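Local coordinates for PTS-dependent dihydroxyacetone kinase operon regulatory protein (Escherichia coli, PDB 4LRZ), which activates transcription of the dhaKLM operon from a sigma-70 promoter and represses its own expression, its N-terminal sensor region, the part described here, carrying GAF and PAS domains, at residues Tyr47-Ala52 with Ile77-Ala82; Phe145-Leu150 with Thr158-Leu163. One frame throughout, in Å; residues are numbered along the deposited sequence.

Contact 1 (Tyr47-Ala52 with Ile77-Ala82)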
# COMPACT_ATOMS: atom_id res chain seq x y z
N TYR F 47 13.96 11.16 16.62
CA TYR F 47 13.84 11.52 15.22
C TYR F 47 14.33 10.36 14.37
O TYR F 47 13.61 9.90 13.46
CB TYR F 47 14.66 12.78 14.95
CG TYR F 47 14.38 13.50 13.65
CD1 TYR F 47 13.43 14.53 13.59
CD2 TYR F 47 15.10 13.20 12.48
CE1 TYR F 47 13.19 15.24 12.40
CE2 TYR F 47 14.86 13.90 11.27
CZ TYR F 47 13.90 14.91 11.25
OH TYR F 47 13.65 15.59 10.08
N ARG F 48 15.51 9.84 14.71
CA ARG F 48 16.07 8.68 14.04
C ARG F 48 15.14 7.46 14.03
O ARG F 48 14.92 6.88 12.96
CB ARG F 48 17.48 8.35 14.59
CG ARG F 48 18.00 6.89 14.37
CD ARG F 48 19.55 6.71 14.57
NE ARG F 48 20.13 7.77 15.39
CZ ARG F 48 20.25 7.74 16.72
NH1 ARG F 48 19.87 6.67 17.43
NH2 ARG F 48 20.76 8.79 17.36
N ARG F 49 14.59 7.03 15.16
CA ARG F 49 13.76 5.81 15.10
C ARG F 49 12.36 6.01 14.46
O ARG F 49 11.66 5.04 14.12
CB ARG F 49 13.65 5.13 16.46
CG ARG F 49 12.92 5.95 17.46
CD ARG F 49 12.48 5.19 18.74
NE ARG F 49 11.50 6.09 19.36
CZ ARG F 49 10.17 5.93 19.31
NH1 ARG F 49 9.37 6.89 19.83
NH2 ARG F 49 9.65 4.82 18.74
N LYS F 50 11.97 7.25 14.26
CA LYS F 50 10.71 7.54 13.60
C LYS F 50 10.85 7.82 12.08
O LYS F 50 9.88 8.17 11.43
CB LYS F 50 10.01 8.64 14.36
CG LYS F 50 9.63 8.17 15.77
CD LYS F 50 8.23 7.73 15.69
CE LYS F 50 8.00 6.33 16.07
NZ LYS F 50 6.70 6.05 15.37
N LYS F 51 12.07 7.64 11.56
CA LYS F 51 12.48 7.97 10.22
C LYS F 51 11.44 7.50 9.16
O LYS F 51 10.97 8.31 8.37
CB LYS F 51 13.85 7.34 9.92
CG LYS F 51 14.53 7.83 8.61
CD LYS F 51 15.46 6.71 7.97
CE LYS F 51 16.95 6.85 8.30
NZ LYS F 51 17.68 7.93 7.52
N ALA F 52 11.07 6.23 9.22
CA ALA F 52 10.20 5.65 8.22
C ALA F 52 8.87 6.43 8.16
O ALA F 52 8.50 6.92 7.09
CB ALA F 52 10.00 4.15 8.45
N ILE F 77 3.64 16.72 12.62
CA ILE F 77 3.70 15.27 12.84
C ILE F 77 4.16 15.02 14.30
O ILE F 77 5.12 15.62 14.72
CB ILE F 77 4.73 14.56 11.95
CG1 ILE F 77 5.04 15.39 10.74
CG2 ILE F 77 4.24 13.12 11.61
CD1 ILE F 77 5.24 14.51 9.39
N LEU F 78 3.47 14.16 15.05
CA LEU F 78 3.90 13.80 16.39
C LEU F 78 4.15 12.29 16.45
O LEU F 78 3.45 11.53 15.74
CB LEU F 78 2.89 14.22 17.46
CG LEU F 78 2.44 15.70 17.53
CD1 LEU F 78 1.19 15.92 16.67
CD2 LEU F 78 2.10 16.10 18.94
N ASP F 79 5.10 11.86 17.31
CA ASP F 79 5.34 10.42 17.49
C ASP F 79 4.28 9.80 18.40
O ASP F 79 3.38 10.52 18.84
CB ASP F 79 6.77 10.11 17.93
CG ASP F 79 7.00 10.36 19.38
OD1 ASP F 79 6.11 10.84 20.11
OD2 ASP F 79 8.10 10.00 19.86
N GLU F 80 4.38 8.50 18.71
CA GLU F 80 3.35 7.93 19.56
C GLU F 80 3.28 8.52 20.98
O GLU F 80 2.32 8.24 21.67
CB GLU F 80 3.36 6.38 19.69
CG GLU F 80 4.62 5.44 19.61
CD GLU F 80 6.00 6.06 19.58
OE1 GLU F 80 6.75 5.87 20.54
OE2 GLU F 80 6.37 6.68 18.56
N THR F 81 4.28 9.28 21.43
CA THR F 81 4.23 9.86 22.80
C THR F 81 3.82 11.33 22.79
O THR F 81 4.14 12.05 23.72
CB THR F 81 5.58 9.73 23.56
OG1 THR F 81 6.47 10.76 23.12
CG2 THR F 81 6.27 8.35 23.34
N ALA F 82 3.18 11.79 21.70
CA ALA F 82 2.87 13.21 21.55
C ALA F 82 4.09 14.15 21.43
O ALA F 82 3.99 15.33 21.76
CB ALA F 82 1.99 13.68 22.66

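Contact 2 (Phe145-Leu150 with Thr158-Leu163)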
# COMPACT_ATOMS: atom_id res chain seq x y z
N PHE F 145 -7.55 22.79 17.18
CA PHE F 145 -6.66 21.68 16.78
C PHE F 145 -7.47 20.53 16.18
O PHE F 145 -8.56 20.23 16.66
CB PHE F 145 -5.81 21.19 17.97
CG PHE F 145 -4.75 22.16 18.40
CD1 PHE F 145 -3.48 22.15 17.83
CD2 PHE F 145 -5.01 23.11 19.36
CE1 PHE F 145 -2.49 23.06 18.23
CE2 PHE F 145 -4.03 24.02 19.75
CZ PHE F 145 -2.79 24.00 19.20
N CYS F 146 -6.98 19.95 15.09
CA CYS F 146 -7.53 18.70 14.59
C CYS F 146 -6.39 17.70 14.60
O CYS F 146 -5.24 18.05 14.28
CB CYS F 146 -7.99 18.83 13.14
SG CYS F 146 -9.33 20.00 12.87
N ALA F 147 -6.71 16.45 14.88
CA ALA F 147 -5.67 15.43 14.88
C ALA F 147 -6.25 14.06 14.62
O ALA F 147 -7.43 13.75 14.92
CB ALA F 147 -4.89 15.45 16.21
N THR F 148 -5.41 13.21 14.06
CA THR F 148 -5.82 11.86 13.83
C THR F 148 -4.62 11.01 14.15
O THR F 148 -3.52 11.37 13.77
CB THR F 148 -6.25 11.66 12.33
OG1 THR F 148 -7.35 12.54 12.04
CG2 THR F 148 -6.68 10.25 12.08
N PRO F 149 -4.82 9.87 14.81
CA PRO F 149 -3.71 9.00 15.05
C PRO F 149 -3.35 8.17 13.79
O PRO F 149 -4.23 7.91 12.96
CB PRO F 149 -4.23 8.08 16.16
CG PRO F 149 -5.68 8.00 15.95
CD PRO F 149 -6.06 9.37 15.46
N LEU F 150 -2.09 7.77 13.67
CA LEU F 150 -1.78 6.82 12.64
C LEU F 150 -1.08 5.57 13.11
O LEU F 150 -0.38 5.55 14.15
CB LEU F 150 -1.04 7.45 11.47
CG LEU F 150 0.46 7.61 11.50
CD1 LEU F 150 0.92 6.85 10.31
CD2 LEU F 150 0.73 9.09 11.32
N THR F 158 1.65 4.85 16.10
CA THR F 158 3.01 5.20 15.71
C THR F 158 3.18 6.70 15.60
O THR F 158 4.29 7.22 15.60
CB THR F 158 3.51 4.34 14.49
OG1 THR F 158 4.94 4.34 14.46
CG2 THR F 158 2.85 4.72 13.07
N GLY F 159 2.06 7.42 15.63
CA GLY F 159 2.12 8.88 15.56
C GLY F 159 0.78 9.51 15.36
O GLY F 159 -0.27 8.81 15.43
N THR F 160 0.79 10.83 15.10
CA THR F 160 -0.44 11.64 15.00
C THR F 160 -0.21 12.75 13.98
O THR F 160 0.87 13.33 13.93
CB THR F 160 -0.79 12.33 16.36
OG1 THR F 160 -1.15 11.33 17.32
CG2 THR F 160 -1.98 13.29 16.19
N ILE F 161 -1.24 13.05 13.18
CA ILE F 161 -1.16 14.16 12.22
C ILE F 161 -2.08 15.21 12.76
O ILE F 161 -3.24 14.93 13.03
CB ILE F 161 -1.65 13.77 10.78
CG1 ILE F 161 -0.82 12.61 10.20
CG2 ILE F 161 -1.58 14.98 9.78
CD1 ILE F 161 0.66 12.93 9.91
N ALA F 162 -1.59 16.42 12.86
CA ALA F 162 -2.42 17.50 13.33
C ALA F 162 -2.29 18.78 12.49
O ALA F 162 -1.25 19.02 11.83
CB ALA F 162 -2.08 17.82 14.83
N LEU F 163 -3.34 19.58 12.59
CA LEU F 163 -3.49 20.86 11.96
C LEU F 163 -3.94 21.86 13.04
O LEU F 163 -4.96 21.67 13.69
CB LEU F 163 -4.55 20.75 10.87
CG LEU F 163 -4.95 21.98 10.04
CD1 LEU F 163 -5.37 21.52 8.63
CD2 LEU F 163 -6.03 22.81 10.69

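Contact 1 (Tyr47-Ala52 with Ile77-Ala82)
R49 and K50 reach from the junction of helices 40-49 and 51-66 to D79 and E80, where strand 74-79 of the GAF domain runs into a turn, and the four form a salt-bridge network. Arginine suits the outer place, because its long chain, extended from CG to NE, carries the guanidinium to E80 from the opposite direction. R49 NH1 gives its hydrogen bond to E80 OE1 at 2.9 Å, on the syn lone pair, and a weak one to E80 OE2. The two flat groups stand nearly perpendicular, 88° apart, so they do not form a coplanar two-toothed pair. R49 NH1 also makes a longer salt bridge to D79 OD2, at 3.4 Å.

The CG of K50, the N-cap residue of helix 51-66, lies over the centre of one face of the R49 guanidinium, 4.2 Å from its plane. The lysine chain bends at chi2 (-96°) and chi3 (121°), laying CD 3.6 Å from D79 CB and bringing NZ within 3.3 Å of E80 OE2. K50 NZ is also hydrogen-bonded to T158 OG1, on the neighbouring strand 157-166.

D79 also serves its own turn, a type I turn that ends at A82. An aspartate is short enough to fold back in an Asx turn: D79 OD1 accepts from T81 N at 2.7 Å, above the carboxylate plane, and from T81 OG1 on its syn lone pair. C83 N donates to the same oxygen, so three donors grip D79 OD1.

Contact 2 (Phe145-Leu150 with Thr158-Leu163)
L150 meets T158 and G159 where strands 145-150 and 158-163 pair antiparallel. L150 O accepts from T158 N at 2.9 Å and only weakly from G159 N, so two residues face one: a classic beta bulge. In return L150 N reaches G159 O at 2.7 Å, a nearly straight bond whose donor stands 41° out of the carbonyl plane. Beyond the bulge the ladder is regular. T148 pairs with I161, and C146 with L163, through two hydrogen bonds each.

L150 CG sits between backbone N and carbonyl carbon (chi1 86°), and the leucine leans over its partner strand, CD1 4.0 Å from T158 CG2 and CD2 equally near I161 CG1. The backbone of G159 is almost fully stretched, with phi at 170°, a conformation that glycine takes far more readily than other residues, which suits it to the bulge. Replacing L150 with an alanine would probably open a gap over G159 and leave I161 CG1 without this neighbour. At the non-hydrogen-bonded positions the backbones come close, and small residues fit: A147 CB lies 3.9 Å from A162 CB and 3.6 Å from T160 CG2.

Further out, helix 117-124 packs on the face of A147, P149 and A162, while helix 174-211 meets C146, T148 and L163 on the other. T148 OG1 is hydrogen-bonded to T178 of that long helix. P149 has no N-H to give, yet its non-hydrogen-bonded pairing with T160 asks none of it across this ladder. Helices on both faces of an antiparallel sheet ordered 2-1-5-4-3, with this hairpin as strands 4 and 5, are characteristic of the GAF fold.

In the fold
Both contacts reach the same GAF-domain sheet, where strands 74-79 and 157-166 are neighbours, and their centres lie about 12 Å apart. Contact 2 pairs two of its strands, and contact 1 fastens a helix junction to the turn that a third runs into. Contact 2 is wholly buried, and backbone hydrogen bonds and apolar side chains do its work. Contact 1 is partly buried and relies on charged side chains, R49 being exposed while K50 and D79 are buried. They meet directly: K50 NZ lies 2.7 Å from T158 O, a probable hydrogen bond, and L78 O probably accepts from T160 N. I77 packs on I161 across the neighbouring strands.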